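Local coordinates for protein cryptic loci regulator 2 (Schizosaccharomyces pombe 972h-, PDB 5IKJ) that promotes transcriptional silencing of fission-yeast heterochromatin upstream of histone deacetylases, and is required for nucleosome positioning there and for silencing by the repressor complex SHREC, at residues Cys331-Pro342 with Asp377-Lys388; Asp423-Leu431 with Glu483-Val491. One frame throughout, in Å; residues are numbered along the deposited sequence.

Interaction 1: Cys331-Pro342 with Asp377-Lys388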
loop_
_atom_site.group_PDB
_atom_site.type_symbol
_atom_site.label_atom_id
_atom_site.label_comp_id
_atom_site.label_asym_id
_atom_site.label_seq_id
_atom_site.Cartn_x
_atom_site.Cartn_y
_atom_site.Cartn_z
ATOM N N CYS A 331 20.610 -0.416 -10.917
ATOM C CA CYS A 331 20.549 0.956 -10.431
ATOM C C CYS A 331 20.647 1.989 -11.546
ATOM O O CYS A 331 20.793 3.181 -11.255
ATOM C CB CYS A 331 21.654 1.186 -9.399
ATOM S SG CYS A 331 21.444 0.176 -7.915
ATOM N N GLN A 332 20.575 1.561 -12.806
ATOM C CA GLN A 332 20.420 2.464 -13.934
ATOM C C GLN A 332 19.008 2.446 -14.496
ATOM O O GLN A 332 18.719 3.199 -15.432
ATOM C CB GLN A 332 21.415 2.110 -15.045
ATOM C CG GLN A 332 22.861 2.411 -14.701
ATOM C CD GLN A 332 23.730 2.548 -15.935
ATOM O OE1 GLN A 332 23.510 1.876 -16.941
ATOM N NE2 GLN A 332 24.717 3.434 -15.867
ATOM N N THR A 333 18.125 1.615 -13.954
ATOM C CA THR A 333 16.783 1.456 -14.486
ATOM C C THR A 333 15.777 2.271 -13.681
ATOM O O THR A 333 16.087 2.846 -12.635
ATOM C CB THR A 333 16.365 -0.018 -14.490
ATOM O OG1 THR A 333 16.277 -0.494 -13.140
ATOM C CG2 THR A 333 17.359 -0.864 -15.265
ATOM N N TRP A 334 14.549 2.317 -14.197
ATOM C CA TRP A 334 13.416 2.875 -13.472
ATOM C C TRP A 334 12.144 2.306 -14.078
ATOM O O TRP A 334 12.101 1.982 -15.267
ATOM C CB TRP A 334 13.399 4.409 -13.522
ATOM C CG TRP A 334 13.280 4.983 -14.905
ATOM C CD1 TRP A 334 14.301 5.273 -15.763
ATOM C CD2 TRP A 334 12.071 5.348 -15.583
ATOM N NE1 TRP A 334 13.803 5.792 -16.934
ATOM C CE2 TRP A 334 12.438 5.849 -16.849
ATOM C CE3 TRP A 334 10.716 5.299 -15.244
ATOM C CZ2 TRP A 334 11.497 6.297 -17.775
ATOM C CZ3 TRP A 334 9.783 5.744 -16.167
ATOM C CH2 TRP A 334 10.180 6.236 -17.417
ATOM N N ASN A 335 11.109 2.177 -13.248
ATOM C CA ASN A 335 9.836 1.648 -13.722
ATOM C C ASN A 335 8.698 2.183 -12.868
ATOM O O ASN A 335 8.766 2.139 -11.636
ATOM C CB ASN A 335 9.839 0.112 -13.706
ATOM C CG ASN A 335 10.129 -0.463 -12.333
ATOM O OD1 ASN A 335 11.242 -0.341 -11.821
ATOM N ND2 ASN A 335 9.136 -1.117 -11.741
ATOM N N LEU A 336 7.660 2.690 -13.531
ATOM C CA LEU A 336 6.433 3.067 -12.848
ATOM C C LEU A 336 5.656 1.820 -12.444
ATOM O O LEU A 336 5.780 0.758 -13.060
ATOM C CB LEU A 336 5.564 3.943 -13.753
ATOM C CG LEU A 336 6.003 5.382 -14.029
ATOM C CD1 LEU A 336 5.408 5.855 -15.345
ATOM C CD2 LEU A 336 5.575 6.301 -12.896
ATOM N N PHE A 337 4.843 1.955 -11.399
ATOM C CA PHE A 337 3.981 0.866 -10.966
ATOM C C PHE A 337 2.788 1.435 -10.211
ATOM O O PHE A 337 2.831 2.551 -9.690
ATOM C CB PHE A 337 4.736 -0.139 -10.083
ATOM C CG PHE A 337 5.381 0.478 -8.874
ATOM C CD1 PHE A 337 4.656 0.682 -7.712
ATOM C CD2 PHE A 337 6.715 0.842 -8.899
ATOM C CE1 PHE A 337 5.249 1.247 -6.600
ATOM C CE2 PHE A 337 7.315 1.406 -7.788
ATOM C CZ PHE A 337 6.580 1.609 -6.637
ATOM N N GLY A 338 1.718 0.647 -10.165
ATOM C CA GLY A 338 0.556 0.990 -9.371
ATOM C C GLY A 338 -0.318 2.063 -9.982
ATOM O O GLY A 338 -0.596 3.084 -9.343
ATOM N N ILE A 339 -0.768 1.845 -11.218
ATOM C CA ILE A 339 -1.663 2.797 -11.859
ATOM C C ILE A 339 -2.996 2.809 -11.125
ATOM O O ILE A 339 -3.476 1.770 -10.652
ATOM C CB ILE A 339 -1.843 2.447 -13.346
ATOM C CG1 ILE A 339 -2.522 3.600 -14.088
ATOM C CG2 ILE A 339 -2.646 1.163 -13.505
ATOM C CD1 ILE A 339 -2.445 3.484 -15.599
ATOM N N PHE A 340 -3.600 3.991 -11.022
ATOM C CA PHE A 340 -4.883 4.131 -10.351
ATOM C C PHE A 340 -5.600 5.353 -10.901
ATOM O O PHE A 340 -5.017 6.182 -11.604
ATOM C CB PHE A 340 -4.710 4.247 -8.832
ATOM C CG PHE A 340 -4.135 5.558 -8.388
ATOM C CD1 PHE A 340 -2.779 5.805 -8.498
ATOM C CD2 PHE A 340 -4.951 6.544 -7.859
ATOM C CE1 PHE A 340 -2.245 7.011 -8.089
ATOM C CE2 PHE A 340 -4.424 7.755 -7.449
ATOM C CZ PHE A 340 -3.071 7.988 -7.565
ATOM N N GLN A 341 -6.887 5.454 -10.570
ATOM C CA GLN A 341 -7.695 6.601 -10.954
ATOM C C GLN A 341 -7.857 7.515 -9.750
ATOM O O GLN A 341 -8.473 7.103 -8.756
ATOM C CB GLN A 341 -9.063 6.151 -11.461
ATOM C CG GLN A 341 -9.028 5.430 -12.795
ATOM C CD GLN A 341 -8.586 6.334 -13.930
ATOM O OE1 GLN A 341 -8.607 7.558 -13.807
ATOM N NE2 GLN A 341 -8.179 5.732 -15.041
ATOM N N PRO A 342 -7.328 8.739 -9.773
ATOM C CA PRO A 342 -7.577 9.660 -8.658
ATOM C C PRO A 342 -9.070 9.809 -8.400
ATOM O O PRO A 342 -9.896 9.678 -9.306
ATOM C CB PRO A 342 -6.952 10.975 -9.135
ATOM C CG PRO A 342 -5.907 10.565 -10.111
ATOM C CD PRO A 342 -6.431 9.327 -10.784
ATOM N N ASP A 377 -2.170 9.544 -16.805
ATOM C CA ASP A 377 -2.112 8.314 -16.030
ATOM C C ASP A 377 -1.372 8.586 -14.729
ATOM O O ASP A 377 -0.284 9.171 -14.737
ATOM C CB ASP A 377 -1.415 7.204 -16.817
ATOM C CG ASP A 377 -2.258 6.682 -17.962
ATOM O OD1 ASP A 377 -3.497 6.839 -17.914
ATOM O OD2 ASP A 377 -1.684 6.106 -18.908
ATOM N N HIS A 378 -1.966 8.172 -13.614
ATOM C CA HIS A 378 -1.407 8.399 -12.292
ATOM C C HIS A 378 -0.916 7.083 -11.702
ATOM O O HIS A 378 -1.474 6.017 -11.976
ATOM C CB HIS A 378 -2.445 9.045 -11.371
ATOM C CG HIS A 378 -2.929 10.376 -11.857
ATOM N ND1 HIS A 378 -2.500 11.568 -11.314
ATOM C CD2 HIS A 378 -3.794 10.703 -12.847
ATOM C CE1 HIS A 378 -3.084 12.572 -11.945
ATOM N NE2 HIS A 378 -3.873 12.074 -12.880
ATOM N N PHE A 379 0.135 7.165 -10.889
ATOM C CA PHE A 379 0.840 5.980 -10.425
ATOM C C PHE A 379 1.175 6.100 -8.946
ATOM O O PHE A 379 1.562 7.169 -8.468
ATOM C CB PHE A 379 2.124 5.758 -11.234
ATOM C CG PHE A 379 1.877 5.402 -12.669
ATOM C CD1 PHE A 379 1.710 4.082 -13.047
ATOM C CD2 PHE A 379 1.801 6.386 -13.639
ATOM C CE1 PHE A 379 1.477 3.747 -14.366
ATOM C CE2 PHE A 379 1.568 6.058 -14.962
ATOM C CZ PHE A 379 1.407 4.736 -15.324
ATOM N N TYR A 380 1.032 4.980 -8.234
ATOM C CA TYR A 380 1.356 4.943 -6.811
ATOM C C TYR A 380 2.816 5.291 -6.559
ATOM O O TYR A 380 3.140 5.964 -5.572
ATOM C CB TYR A 380 1.055 3.557 -6.248
ATOM C CG TYR A 380 -0.194 3.467 -5.416
ATOM C CD1 TYR A 380 -1.435 3.278 -6.003
ATOM C CD2 TYR A 380 -0.128 3.546 -4.036
ATOM C CE1 TYR A 380 -2.577 3.181 -5.234
ATOM C CE2 TYR A 380 -1.257 3.454 -3.263
ATOM C CZ TYR A 380 -2.481 3.272 -3.862
ATOM O OH TYR A 380 -3.602 3.177 -3.070
ATOM N N GLY A 381 3.714 4.828 -7.421
ATOM C CA GLY A 381 5.127 4.974 -7.129
ATOM C C GLY A 381 5.981 4.673 -8.340
ATOM O O GLY A 381 5.486 4.389 -9.432
ATOM N N ILE A 382 7.292 4.732 -8.115
ATOM C CA ILE A 382 8.275 4.578 -9.179
ATOM C C ILE A 382 9.600 4.156 -8.561
ATOM O O ILE A 382 10.034 4.722 -7.552
ATOM C CB ILE A 382 8.427 5.888 -9.975
ATOM C CG1 ILE A 382 9.317 5.680 -11.202
ATOM C CG2 ILE A 382 8.997 6.990 -9.087
ATOM C CD1 ILE A 382 9.276 6.837 -12.183
ATOM N N PHE A 383 10.242 3.151 -9.147
ATOM C CA PHE A 383 11.618 2.827 -8.795
ATOM C C PHE A 383 12.544 3.794 -9.519
ATOM O O PHE A 383 12.504 3.892 -10.749
ATOM C CB PHE A 383 11.960 1.389 -9.182
ATOM C CG PHE A 383 11.534 0.364 -8.174
ATOM C CD1 PHE A 383 12.316 0.101 -7.062
ATOM C CD2 PHE A 383 10.364 -0.353 -8.349
ATOM C CE1 PHE A 383 11.930 -0.848 -6.132
ATOM C CE2 PHE A 383 9.973 -1.306 -7.424
ATOM C CZ PHE A 383 10.759 -1.554 -6.314
ATOM N N ARG A 384 13.368 4.512 -8.765
ATOM C CA ARG A 384 14.406 5.362 -9.339
ATOM C C ARG A 384 15.741 4.705 -9.019
ATOM O O ARG A 384 16.280 4.874 -7.921
ATOM C CB ARG A 384 14.345 6.786 -8.794
ATOM C CG ARG A 384 15.371 7.699 -9.446
ATOM C CD ARG A 384 15.521 9.030 -8.745
ATOM N NE ARG A 384 16.489 9.869 -9.445
ATOM C CZ ARG A 384 17.808 9.719 -9.367
ATOM N NH1 ARG A 384 18.332 8.759 -8.615
ATOM N NH2 ARG A 384 18.608 10.528 -10.047
ATOM N N GLY A 385 16.275 3.959 -9.982
ATOM C CA GLY A 385 17.520 3.250 -9.775
ATOM C C GLY A 385 17.468 2.335 -8.569
ATOM O O GLY A 385 16.745 1.334 -8.570
ATOM N N ALA A 386 18.222 2.681 -7.525
ATOM C CA ALA A 386 18.316 1.841 -6.339
ATOM C C ALA A 386 17.144 2.015 -5.385
ATOM O O ALA A 386 16.900 1.128 -4.559
ATOM C CB ALA A 386 19.613 2.142 -5.586
ATOM N N GLU A 387 16.412 3.123 -5.476
ATOM C CA GLU A 387 15.446 3.507 -4.460
ATOM C C GLU A 387 14.017 3.399 -4.980
ATOM O O GLU A 387 13.761 3.490 -6.184
ATOM C CB GLU A 387 15.715 4.934 -3.979
ATOM C CG GLU A 387 17.051 5.087 -3.272
ATOM C CD GLU A 387 17.460 6.533 -3.082
ATOM O OE1 GLU A 387 17.095 7.373 -3.932
ATOM O OE2 GLU A 387 18.148 6.832 -2.082
ATOM N N LYS A 388 13.091 3.201 -4.046
ATOM C CA LYS A 388 11.664 3.170 -4.325
ATOM C C LYS A 388 11.039 4.484 -3.878
ATOM O O LYS A 388 11.358 4.996 -2.800
ATOM C CB LYS A 388 11.002 2.002 -3.592
ATOM C CG LYS A 388 9.772 1.419 -4.268
ATOM C CD LYS A 388 9.276 0.196 -3.508
ATOM C CE LYS A 388 8.158 -0.523 -4.246
ATOM N NZ LYS A 388 7.927 -1.884 -3.689
#
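L336 and I382 sit across from each other in the ladder as a non-hydrogen-bonded pair where strand 333-340 runs antiparallel to strand 381-384, the axes 4.7 Å apart and 169° between their directions; beyond the corner at Y380 the angle to strand 377-379 drops to 130°. That corner is a classic beta bulge: Y380 and G381 both face F337, and Y380 N bonds to G338 O at 2.7 Å. G381, lacking a side chain, lets the F337 ring lie over its backbone, with G381 CA 4.1 Å from the ring centroid. The ring gets there because F337 CG sits between backbone N and carbonyl carbon (chi1 56°), which folds it back across the neighbouring strand, and K388 CE reaches F337 CZ at 3.6 Å. On the other face of the sheet, the F379 ring is held between L336 CD1 over one face and I339 CG1 over the opposite one. Back on the F337 face, F340 takes the edge of Y380 on its ring, while P342 CG sits 3.5 Å from the centroid of the H378 ring, almost straight above it. H378 ND1 is taken by D416. At the other end G385, within the type II' turn R384-E387, gives its N to T333 O at 2.9 Å. This is an antiparallel ladder bent by a classic bulge, running into a tight beta hairpin, within the mixed sheet of this domain.

Interaction 2: Asp423-Leu431 with Glu483-Val491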
loop_
_atom_site.group_PDB
_atom_site.type_symbol
_atom_site.label_atom_id
_atom_site.label_comp_id
_atom_site.label_asym_id
_atom_site.label_seq_id
_atom_site.Cartn_x
_atom_site.Cartn_y
_atom_site.Cartn_z
ATOM N N ASP A 423 3.803 12.625 -22.275
ATOM C CA ASP A 423 4.415 11.357 -21.886
ATOM C C ASP A 423 5.536 11.526 -20.867
ATOM O O ASP A 423 6.367 10.627 -20.709
ATOM C CB ASP A 423 4.945 10.594 -23.107
ATOM C CG ASP A 423 3.845 10.181 -24.061
ATOM O OD1 ASP A 423 2.691 10.034 -23.607
ATOM O OD2 ASP A 423 4.134 9.996 -25.262
ATOM N N ILE A 424 5.573 12.649 -20.154
ATOM C CA ILE A 424 6.636 12.941 -19.198
ATOM C C ILE A 424 6.147 12.592 -17.800
ATOM O O ILE A 424 5.024 12.944 -17.419
ATOM C CB ILE A 424 7.070 14.416 -19.285
ATOM C CG1 ILE A 424 7.680 14.694 -20.664
ATOM C CG2 ILE A 424 8.063 14.757 -18.173
ATOM C CD1 ILE A 424 8.058 16.142 -20.907
ATOM N N VAL A 425 6.986 11.889 -17.040
ATOM C CA VAL A 425 6.679 11.577 -15.648
ATOM C C VAL A 425 6.857 12.842 -14.818
ATOM O O VAL A 425 7.934 13.449 -14.810
ATOM C CB VAL A 425 7.574 10.441 -15.133
ATOM C CG1 VAL A 425 7.285 10.138 -13.666
ATOM C CG2 VAL A 425 7.390 9.187 -15.981
ATOM N N CYS A 426 5.802 13.243 -14.112
ATOM C CA CYS A 426 5.810 14.462 -13.314
ATOM C C CYS A 426 5.589 14.139 -11.844
ATOM O O CYS A 426 4.750 13.299 -11.500
ATOM C CB CYS A 426 4.731 15.442 -13.784
ATOM S SG CYS A 426 4.823 15.879 -15.523
ATOM N N PHE A 427 6.348 14.814 -10.986
ATOM C CA PHE A 427 6.145 14.785 -9.543
ATOM C C PHE A 427 5.507 16.098 -9.109
ATOM O O PHE A 427 6.043 17.173 -9.393
ATOM C CB PHE A 427 7.471 14.590 -8.804
ATOM C CG PHE A 427 7.935 13.163 -8.738
ATOM C CD1 PHE A 427 8.072 12.404 -9.887
ATOM C CD2 PHE A 427 8.263 12.592 -7.520
ATOM C CE1 PHE A 427 8.511 11.093 -9.818
ATOM C CE2 PHE A 427 8.701 11.285 -7.445
ATOM C CZ PHE A 427 8.827 10.535 -8.594
ATOM N N GLN A 428 4.373 16.009 -8.420
ATOM C CA GLN A 428 3.694 17.176 -7.871
ATOM C C GLN A 428 3.697 17.080 -6.354
ATOM O O GLN A 428 3.345 16.034 -5.796
ATOM C CB GLN A 428 2.257 17.286 -8.392
ATOM C CG GLN A 428 1.510 18.515 -7.878
ATOM C CD GLN A 428 0.017 18.436 -8.115
ATOM O OE1 GLN A 428 -0.437 18.301 -9.251
ATOM N NE2 GLN A 428 -0.755 18.514 -7.037
ATOM N N GLY A 429 4.087 18.163 -5.693
ATOM C CA GLY A 429 4.060 18.191 -4.243
ATOM C C GLY A 429 4.493 19.544 -3.724
ATOM O O GLY A 429 4.844 20.450 -4.487
ATOM N N SER A 430 4.460 19.666 -2.400
ATOM C CA SER A 430 4.884 20.877 -1.718
ATOM C C SER A 430 6.370 20.809 -1.391
ATOM O O SER A 430 6.930 19.732 -1.167
ATOM C CB SER A 430 4.076 21.082 -0.435
ATOM O OG SER A 430 4.005 19.882 0.317
ATOM N N LEU A 431 7.005 21.978 -1.361
ATOM C CA LEU A 431 8.437 22.100 -1.136
ATOM C C LEU A 431 8.695 22.596 0.280
ATOM O O LEU A 431 8.016 23.509 0.760
ATOM C CB LEU A 431 9.065 23.060 -2.151
ATOM C CG LEU A 431 8.723 22.772 -3.618
ATOM C CD1 LEU A 431 9.286 23.856 -4.521
ATOM C CD2 LEU A 431 9.236 21.401 -4.037
ATOM N N GLU A 483 1.036 23.994 -5.136
ATOM C CA GLU A 483 2.131 23.037 -5.123
ATOM C C GLU A 483 2.933 23.240 -6.401
ATOM O O GLU A 483 2.572 24.051 -7.258
ATOM C CB GLU A 483 1.613 21.599 -4.997
ATOM C CG GLU A 483 0.959 21.301 -3.655
ATOM C CD GLU A 483 0.254 19.956 -3.628
ATOM O OE1 GLU A 483 0.123 19.329 -4.701
ATOM O OE2 GLU A 483 -0.171 19.528 -2.534
ATOM N N TYR A 484 4.031 22.506 -6.532
ATOM C CA TYR A 484 4.911 22.646 -7.681
ATOM C C TYR A 484 5.078 21.309 -8.386
ATOM O O TYR A 484 4.932 20.241 -7.781
ATOM C CB TYR A 484 6.274 23.208 -7.262
ATOM C CG TYR A 484 6.220 24.678 -6.925
ATOM C CD1 TYR A 484 5.785 25.109 -5.679
ATOM C CD2 TYR A 484 6.586 25.637 -7.859
ATOM C CE1 TYR A 484 5.726 26.452 -5.369
ATOM C CE2 TYR A 484 6.532 26.983 -7.558
ATOM C CZ TYR A 484 6.100 27.385 -6.312
ATOM O OH TYR A 484 6.041 28.725 -6.004
ATOM N N VAL A 485 5.378 21.383 -9.680
ATOM C CA VAL A 485 5.490 20.211 -10.537
ATOM C C VAL A 485 6.859 20.239 -11.196
ATOM O O VAL A 485 7.208 21.216 -11.870
ATOM C CB VAL A 485 4.384 20.169 -11.605
ATOM C CG1 VAL A 485 4.485 18.893 -12.434
ATOM C CG2 VAL A 485 3.010 20.279 -10.959
ATOM N N CYS A 486 7.631 19.174 -11.007
ATOM C CA CYS A 486 8.897 19.004 -11.694
ATOM C C CYS A 486 8.911 17.653 -12.390
ATOM O O CYS A 486 8.224 16.722 -11.957
ATOM C CB CYS A 486 10.084 19.091 -10.724
ATOM S SG CYS A 486 10.202 17.701 -9.576
ATOM N N PRO A 487 9.672 17.516 -13.471
ATOM C CA PRO A 487 9.767 16.213 -14.130
ATOM C C PRO A 487 10.598 15.242 -13.307
ATOM O O PRO A 487 11.402 15.627 -12.455
ATOM C CB PRO A 487 10.446 16.537 -15.465
ATOM C CG PRO A 487 11.264 17.746 -15.174
ATOM C CD PRO A 487 10.487 18.539 -14.151
ATOM N N PHE A 488 10.381 13.954 -13.577
ATOM C CA PHE A 488 11.201 12.914 -12.966
ATOM C C PHE A 488 12.686 13.204 -13.143
ATOM O O PHE A 488 13.505 12.795 -12.313
ATOM C CB PHE A 488 10.829 11.561 -13.580
ATOM C CG PHE A 488 11.447 10.373 -12.893
ATOM C CD1 PHE A 488 11.571 10.324 -11.515
ATOM C CD2 PHE A 488 11.871 9.286 -13.638
ATOM C CE1 PHE A 488 12.130 9.219 -10.897
ATOM C CE2 PHE A 488 12.425 8.180 -13.028
ATOM C CZ PHE A 488 12.556 8.144 -11.655
ATOM N N ALA A 489 13.048 13.921 -14.211
ATOM C CA ALA A 489 14.447 14.250 -14.465
ATOM C C ALA A 489 15.065 15.062 -13.332
ATOM O O ALA A 489 16.283 15.012 -13.132
ATOM C CB ALA A 489 14.568 15.020 -15.780
ATOM N N ASP A 490 14.257 15.817 -12.590
ATOM C CA ASP A 490 14.761 16.679 -11.528
ATOM C C ASP A 490 14.614 16.065 -10.143
ATOM O O ASP A 490 14.935 16.727 -9.150
ATOM C CB ASP A 490 14.053 18.040 -11.572
ATOM C CG ASP A 490 14.501 18.891 -12.745
ATOM O OD1 ASP A 490 15.680 18.786 -13.142
ATOM O OD2 ASP A 490 13.677 19.666 -13.271
ATOM N N VAL A 491 14.133 14.831 -10.048
ATOM C CA VAL A 491 14.121 14.095 -8.789
ATOM C C VAL A 491 15.462 13.391 -8.640
ATOM O O VAL A 491 15.884 12.644 -9.532
ATOM C CB VAL A 491 12.960 13.089 -8.746
ATOM C CG1 VAL A 491 12.966 12.322 -7.430
ATOM C CG2 VAL A 491 11.631 13.803 -8.938
#
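F427 lays its ring under V491 CG2, which stands 3.8 Å from the ring centroid and nearly over its centre. F488 comes up beside the same ring, F488 CD1 to F427 CE1 at 3.6 Å; the two planes are only 6° apart but slid so far that they barely overlap. With its CG anti to the backbone N (chi1 -171°), F488 sends its ring alongside F427, while its CB packs on V425 CB. The backbones beneath form a regular antiparallel ladder, in which F427 and C486 exchange two bonds, F427 N to C486 O being 2.8 Å, and G429 and Y484 exchange two more. F488 N then reaches V425 O at 2.8 Å, fastening the start of the 3-10 turn 488-490 to the strand. On the face away from F427, Q428 stretches out its chain so that NE2 donates to E483 OE1 at 2.6 Å, meeting it nearly along the C-O axis and close to the amide plane; S415 takes E483 OE2, so both carboxylate oxygens are engaged. V485 CG2 lies against Q428 CG on this face, and V485 CG1 against C426 CB at 3.7 Å. L431 CD1 meets Y484 CD1 at 3.9 Å. E483, Y484 and V485 also pair with a strand of the partner protein, so this is an antiparallel ladder whose second strand continues the sheet across an interface, in the Clr2 family domain of the SH3 clan.

Interactions 1 and 2 come in series along the chain, the first closing before the second opens, and their centres lie about 13 Å apart in one mixed, curled sheet. Strand 411-419 joins them, pairing with both 377-384 and 425-436. They also meet directly: I382 CD1 packs on F488 CE2 at 3.5 Å and I382 CG2 on F427 CZ at 3.6 Å, so side chains from both ladders share one apolar layer, with W334 meeting F488 edge-to-face. R384 NE makes a weak hydrogen bond to V491 O. The chain of another protein touches both, so the same sheet lies in the core and, in this structure, also meets another protein, remote in sequence from the zinc site of H189, C204, C206 and C209.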